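PDB 4IHZ: CrataBL from Crataeva tapia, which inhibits trypsin and, probably more strongly, factor Xa, and probably also acts as a lectin that binds glucose and N-acetylglucosamine. Local coordinates for residues R106-I114 and V124-C133. Numbering follows the deposited sequence.
Sequences RSLGSWFRI and VHCPRGSTPC. With SO4 (sulfate ion), chain D.
Gly-109 O is gripped by two groups: His-125 NE2 donates to it across the contact over 2.8 Å, and the hydroxyl of Thr-87 donates to it as well. The imidazole N-H runs nearly straight, with the oxygen close to the ring plane, yet the nitrogen stands above the carbonyl plane, 52° out of it. CG of His-125 lies anti to the backbone N (chi1 179°), which carries the ring back over Phe-112. There His-125 CD2 sits over the centre of the phenyl face, 3.6 Å from Phe-112 CZ, in an edge-to-face pair with planes at 65°. A water ties the turn 107-110 to the facing loop, donating to Leu-108 O and Cys-126 O and accepting from Trp-111 N. The Trp-111 indole brings CD1 to 3.4 Å from Gly-129 CA, while Ser-110 OG covers one indole face.

On the sheet face shared by Val-124 and Arg-113, the extended Arg-113 chain runs across the Cys-126–Cys-133 disulfide, NE 3.4 Å from Cys-126 SG, with Cys-133 SG over one face of the guanidinium. Its firmer polar partner is Asn-68, which accepts from NE; the bond from NH2 to Gly-129 O is weak. The Thr-131 side chain crosses that of Arg-113 at about a right angle and sets its methyl CG2 3.3 Å from Arg-113 NH1.

Antiparallel backbone bonds, among them Cys-126 N to Trp-111 O (2.8 Å), join these ends of the hairpin 112-117/120-125 in the beta-trefoil, a fold shared by Kunitz-type inhibitors. Strand 134-139 continues the sheet beyond 120-125, and strand 69-72 packs against Trp-111 and Phe-112.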
ATOM      1  N   ARG A 106       2.963 -10.434  -5.176  1.00 23.57           N
ATOM      2  CA  ARG A 106       3.861 -11.525  -5.560  1.00 25.84           C
ATOM      3  C   ARG A 106       4.815 -11.936  -4.449  1.00 25.68           C
ATOM      4  O   ARG A 106       5.751 -12.711  -4.690  1.00 28.09           O
ATOM      5  CB  ARG A 106       4.602 -11.228  -6.874  1.00 26.69           C
ATOM      6  CG  ARG A 106       3.714 -11.086  -8.099  1.00 29.66           C
ATOM      7  CD  ARG A 106       4.496 -10.655  -9.353  1.00 35.58           C
ATOM      8  NE  ARG A 106       4.968  -9.280  -9.210  1.00 42.37           N
ATOM      9  CZ  ARG A 106       4.213  -8.192  -9.393  1.00 45.27           C
ATOM     10  NH1 ARG A 106       2.930  -8.291  -9.748  1.00 46.85           N
ATOM     11  NH2 ARG A 106       4.747  -6.992  -9.225  1.00 46.80           N
ATOM     12  N   SER A 107       4.576 -11.450  -3.229  1.00 24.91           N
ATOM     13  CA  SER A 107       5.372 -11.846  -2.077  1.00 25.64           C
ATOM     14  C   SER A 107       4.986 -13.246  -1.596  1.00 25.95           C
ATOM     15  O   SER A 107       3.897 -13.788  -1.915  1.00 24.57           O
ATOM     16  CB  SER A 107       5.294 -10.816  -0.942  1.00 25.28           C
ATOM     17  OG  SER A 107       4.082 -10.962  -0.248  1.00 29.25           O
ATOM     18  N   LEU A 108       5.889 -13.857  -0.845  1.00 26.37           N
ATOM     19  CA  LEU A 108       5.637 -15.224  -0.355  1.00 27.59           C
ATOM     20  C   LEU A 108       4.337 -15.387   0.394  1.00 26.82           C
ATOM     21  O   LEU A 108       3.740 -16.470   0.346  1.00 26.86           O
ATOM     22  CB  LEU A 108       6.768 -15.700   0.562  1.00 29.69           C
ATOM     23  CG  LEU A 108       8.054 -16.138  -0.099  1.00 32.04           C
ATOM     24  CD1 LEU A 108       8.858 -16.811   0.997  1.00 36.35           C
ATOM     25  CD2 LEU A 108       7.750 -17.098  -1.250  1.00 33.74           C
ATOM     26  N   GLY A 109       3.916 -14.323   1.095  1.00 25.05           N
ATOM     27  CA  GLY A 109       2.777 -14.396   1.986  1.00 24.37           C
ATOM     28  C   GLY A 109       1.498 -13.920   1.314  1.00 22.23           C
ATOM     29  O   GLY A 109       0.463 -13.909   1.953  1.00 23.22           O
ATOM     30  N   SER A 110       1.573 -13.603   0.016  1.00 21.99           N
ATOM     31  CA  SER A 110       0.491 -12.914  -0.731  1.00 21.03           C
ATOM     32  C   SER A 110      -0.486 -13.838  -1.449  1.00 19.65           C
ATOM     33  O   SER A 110      -1.460 -13.376  -2.040  1.00 19.56           O
ATOM     34  CB  SER A 110       1.098 -12.011  -1.850  1.00 22.25           C
ATOM     35  OG  SER A 110       1.690 -12.786  -2.930  1.00 23.14           O
ATOM     36  N   TRP A 111      -0.187 -15.134  -1.479  1.00 20.55           N
ATOM     37  CA  TRP A 111      -0.884 -16.016  -2.397  1.00 19.69           C
ATOM     38  C   TRP A 111      -2.146 -16.642  -1.825  1.00 20.08           C
ATOM     39  O   TRP A 111      -2.129 -17.324  -0.772  1.00 20.47           O
ATOM     40  CB  TRP A 111       0.070 -17.121  -2.884  1.00 21.13           C
ATOM     41  CG  TRP A 111       1.260 -16.551  -3.644  1.00 20.62           C
ATOM     42  CD1 TRP A 111       2.575 -16.584  -3.261  1.00 21.80           C
ATOM     43  CD2 TRP A 111       1.226 -15.840  -4.897  1.00 20.98           C
ATOM     44  NE1 TRP A 111       3.367 -15.961  -4.201  1.00 22.90           N
ATOM     45  CE2 TRP A 111       2.577 -15.496  -5.217  1.00 22.79           C
ATOM     46  CE3 TRP A 111       0.202 -15.463  -5.783  1.00 22.56           C
ATOM     47  CZ2 TRP A 111       2.924 -14.804  -6.390  1.00 25.22           C
ATOM     48  CZ3 TRP A 111       0.549 -14.763  -6.955  1.00 24.25           C
ATOM     49  CH2 TRP A 111       1.903 -14.438  -7.242  1.00 25.32           C
ATOM     50  N   PHE A 112      -3.236 -16.410  -2.541  1.00 20.04           N
ATOM     51  CA  PHE A 112      -4.511 -17.086  -2.256  1.00 19.24           C
ATOM     52  C   PHE A 112      -4.904 -17.886  -3.482  1.00 20.16           C
ATOM     53  O   PHE A 112      -4.309 -17.730  -4.561  1.00 19.95           O
ATOM     54  CB  PHE A 112      -5.595 -16.032  -1.978  1.00 18.83           C
ATOM     55  CG  PHE A 112      -5.355 -15.223  -0.738  1.00 19.81           C
ATOM     56  CD1 PHE A 112      -6.031 -15.541   0.444  1.00 18.29           C
ATOM     57  CD2 PHE A 112      -4.470 -14.115  -0.748  1.00 19.82           C
ATOM     58  CE1 PHE A 112      -5.839 -14.806   1.594  1.00 18.36           C
ATOM     59  CE2 PHE A 112      -4.257 -13.364   0.401  1.00 18.47           C
ATOM     60  CZ  PHE A 112      -4.947 -13.678   1.568  1.00 15.38           C
ATOM     61  N   ARG A 113      -5.929 -18.724  -3.344  1.00 19.57           N
ATOM     62  CA  ARG A 113      -6.537 -19.340  -4.508  1.00 19.96           C
ATOM     63  C   ARG A 113      -8.035 -19.345  -4.324  1.00 19.74           C
ATOM     64  O   ARG A 113      -8.523 -19.316  -3.197  1.00 19.53           O
ATOM     65  CB  ARG A 113      -6.075 -20.811  -4.692  1.00 20.23           C
ATOM     66  CG  ARG A 113      -4.570 -20.919  -4.852  1.00 22.23           C
ATOM     67  CD  ARG A 113      -4.135 -22.376  -4.940  1.00 23.16           C
ATOM     68  NE  ARG A 113      -2.679 -22.380  -5.024  1.00 26.19           N
ATOM     69  CZ  ARG A 113      -1.944 -23.443  -5.319  1.00 29.51           C
ATOM     70  NH1 ARG A 113      -2.533 -24.614  -5.560  1.00 29.29           N
ATOM     71  NH2 ARG A 113      -0.629 -23.318  -5.369  1.00 30.53           N
ATOM     72  N   ILE A 114      -8.744 -19.410  -5.448  1.00 20.78           N
ATOM     73  CA  ILE A 114     -10.197 -19.633  -5.459  1.00 19.86           C
ATOM     74  C   ILE A 114     -10.389 -21.111  -5.821  1.00 21.15           C
ATOM     75  O   ILE A 114      -9.875 -21.570  -6.847  1.00 22.93           O
ATOM     76  CB  ILE A 114     -10.894 -18.763  -6.505  1.00 19.64           C
ATOM     77  CG1 ILE A 114     -10.700 -17.279  -6.157  1.00 19.06           C
ATOM     78  CG2 ILE A 114     -12.405 -19.102  -6.566  1.00 20.70           C
ATOM     79  CD1 ILE A 114     -11.197 -16.296  -7.258  1.00 21.69           C
ATOM     80  N   VAL A 124      -8.781 -19.829  -0.288  1.00 18.39           N
ATOM     81  CA  VAL A 124      -7.770 -20.492   0.527  1.00 19.67           C
ATOM     82  C   VAL A 124      -6.538 -19.594   0.507  1.00 19.07           C
ATOM     83  O   VAL A 124      -6.340 -18.810  -0.431  1.00 18.37           O
ATOM     84  CB  VAL A 124      -7.431 -21.932  -0.002  1.00 20.80           C
ATOM     85  CG1 VAL A 124      -8.715 -22.763  -0.104  1.00 22.27           C
ATOM     86  CG2 VAL A 124      -6.706 -21.836  -1.337  1.00 21.34           C
ATOM     87  N   HIS A 125      -5.714 -19.702   1.532  1.00 20.41           N
ATOM     88  CA  HIS A 125      -4.446 -18.970   1.513  1.00 20.06           C
ATOM     89  C   HIS A 125      -3.353 -20.027   1.465  1.00 21.59           C
ATOM     90  O   HIS A 125      -3.455 -21.036   2.149  1.00 22.15           O
ATOM     91  CB  HIS A 125      -4.290 -18.110   2.756  1.00 19.95           C
ATOM     92  CG  HIS A 125      -2.994 -17.366   2.784  1.00 21.33           C
ATOM     93  ND1 HIS A 125      -1.936 -17.749   3.582  1.00 24.23           N
ATOM     94  CD2 HIS A 125      -2.566 -16.298   2.069  1.00 19.91           C
ATOM     95  CE1 HIS A 125      -0.917 -16.929   3.379  1.00 21.59           C
ATOM     96  NE2 HIS A 125      -1.266 -16.057   2.446  1.00 21.65           N
ATOM     97  N   CYS A 126      -2.307 -19.763   0.690  1.00 23.00           N
ATOM     98  CA  CYS A 126      -1.305 -20.798   0.413  1.00 25.73           C
ATOM     99  C   CYS A 126       0.024 -20.260   0.846  1.00 26.09           C
ATOM    100  O   CYS A 126       0.634 -19.472   0.135  1.00 25.24           O
ATOM    101  CB  CYS A 126      -1.277 -21.135  -1.074  1.00 26.67           C
ATOM    102  SG  CYS A 126      -2.886 -21.711  -1.688  1.00 31.76           S
ATOM    103  N   PRO A 127       0.474 -20.676   2.037  1.00 26.66           N
ATOM    104  CA  PRO A 127       1.787 -20.256   2.472  1.00 27.84           C
ATOM    105  C   PRO A 127       2.835 -20.553   1.372  1.00 29.15           C
ATOM    106  O   PRO A 127       2.866 -21.653   0.796  1.00 29.11           O
ATOM    107  CB  PRO A 127       1.984 -21.047   3.764  1.00 28.91           C
ATOM    108  CG  PRO A 127       0.580 -21.369   4.212  1.00 28.20           C
ATOM    109  CD  PRO A 127      -0.118 -21.671   2.949  1.00 28.14           C
ATOM    110  N   ARG A 128       3.626 -19.534   1.059  1.00 29.31           N
ATOM    111  CA  ARG A 128       4.656 -19.586   0.015  1.00 31.15           C
ATOM    112  C   ARG A 128       4.167 -19.887  -1.416  1.00 31.52           C
ATOM    113  O   ARG A 128       4.964 -20.243  -2.293  1.00 33.78           O
ATOM    114  CB  ARG A 128       5.742 -20.563   0.441  1.00 32.35           C
ATOM    115  CG  ARG A 128       6.213 -20.293   1.863  1.00 33.19           C
ATOM    116  CD  ARG A 128       7.322 -21.256   2.221  1.00 40.44           C
ATOM    117  NE  ARG A 128       7.454 -21.395   3.665  1.00 45.43           N
ATOM    118  CZ  ARG A 128       6.761 -22.260   4.404  1.00 47.77           C
ATOM    119  NH1 ARG A 128       5.872 -23.086   3.846  1.00 47.77           N
ATOM    120  NH2 ARG A 128       6.977 -22.310   5.712  1.00 50.08           N
ATOM    121  N   GLY A 129       2.880 -19.723  -1.660  1.00 29.98           N
ATOM    122  CA  GLY A 129       2.304 -20.008  -2.973  1.00 29.63           C
ATOM    123  C   GLY A 129       2.315 -21.494  -3.302  1.00 30.53           C
ATOM    124  O   GLY A 129       2.324 -21.879  -4.468  1.00 30.91           O
ATOM    125  N   SER A 130       2.320 -22.320  -2.266  1.00 29.52           N
ATOM    126  CA  SER A 130       2.332 -23.750  -2.460  1.00 31.13           C
ATOM    127  C   SER A 130       1.272 -24.427  -1.617  1.00 30.54           C
ATOM    128  O   SER A 130       0.754 -23.875  -0.633  1.00 29.77           O
ATOM    129  CB  SER A 130       3.734 -24.309  -2.153  1.00 32.17           C
ATOM    130  OG  SER A 130       3.719 -25.707  -2.069  1.00 38.34           O
ATOM    131  N   THR A 131       0.903 -25.634  -2.038  1.00 31.43           N
ATOM    132  CA  THR A 131      -0.001 -26.426  -1.265  1.00 31.68           C
ATOM    133  C   THR A 131       0.782 -27.096  -0.135  1.00 33.27           C
ATOM    134  O   THR A 131       2.017 -27.225  -0.222  1.00 33.66           O
ATOM    135  CB  THR A 131      -0.707 -27.460  -2.165  1.00 32.54           C
ATOM    136  OG1 THR A 131       0.275 -28.164  -2.930  1.00 36.00           O
ATOM    137  CG2 THR A 131      -1.602 -26.744  -3.154  1.00 30.64           C
ATOM    138  N   PRO A 132       0.088 -27.530   0.929  1.00 32.33           N
ATOM    139  CA  PRO A 132      -1.351 -27.422   1.198  1.00 31.78           C
ATOM    140  C   PRO A 132      -1.694 -25.993   1.533  1.00 30.11           C
ATOM    141  O   PRO A 132      -0.852 -25.243   2.020  1.00 30.96           O
ATOM    142  CB  PRO A 132      -1.539 -28.252   2.471  1.00 32.50           C
ATOM    143  CG  PRO A 132      -0.340 -29.124   2.536  1.00 34.49           C
ATOM    144  CD  PRO A 132       0.774 -28.301   1.978  1.00 34.73           C
ATOM    145  N   CYS A 133      -2.943 -25.643   1.288  1.00 28.14           N
ATOM    146  CA  CYS A 133      -3.402 -24.299   1.567  1.00 26.63           C
ATOM    147  C   CYS A 133      -4.367 -24.383   2.749  1.00 26.11           C
ATOM    148  O   CYS A 133      -4.865 -25.455   3.081  1.00 27.26           O
ATOM    149  CB  CYS A 133      -4.096 -23.727   0.331  1.00 26.07           C
ATOM    150  SG  CYS A 133      -3.098 -23.709  -1.178  1.00 30.28           S
TER
HETATM  151  S   SO4 D 201       5.596 -26.280   6.310  1.00 82.69           S
HETATM  152  O1  SO4 D 201       6.297 -25.756   7.479  1.00 83.08           O
HETATM  153  O2  SO4 D 201       6.555 -26.981   5.466  1.00 82.68           O
HETATM  154  O3  SO4 D 201       4.533 -27.202   6.720  1.00 82.21           O
HETATM  155  O4  SO4 D 201       5.010 -25.158   5.569  1.00 81.48           O
HETATM  156  O   HOH W   1       1.142 -16.836   0.560  1.00 23.42           O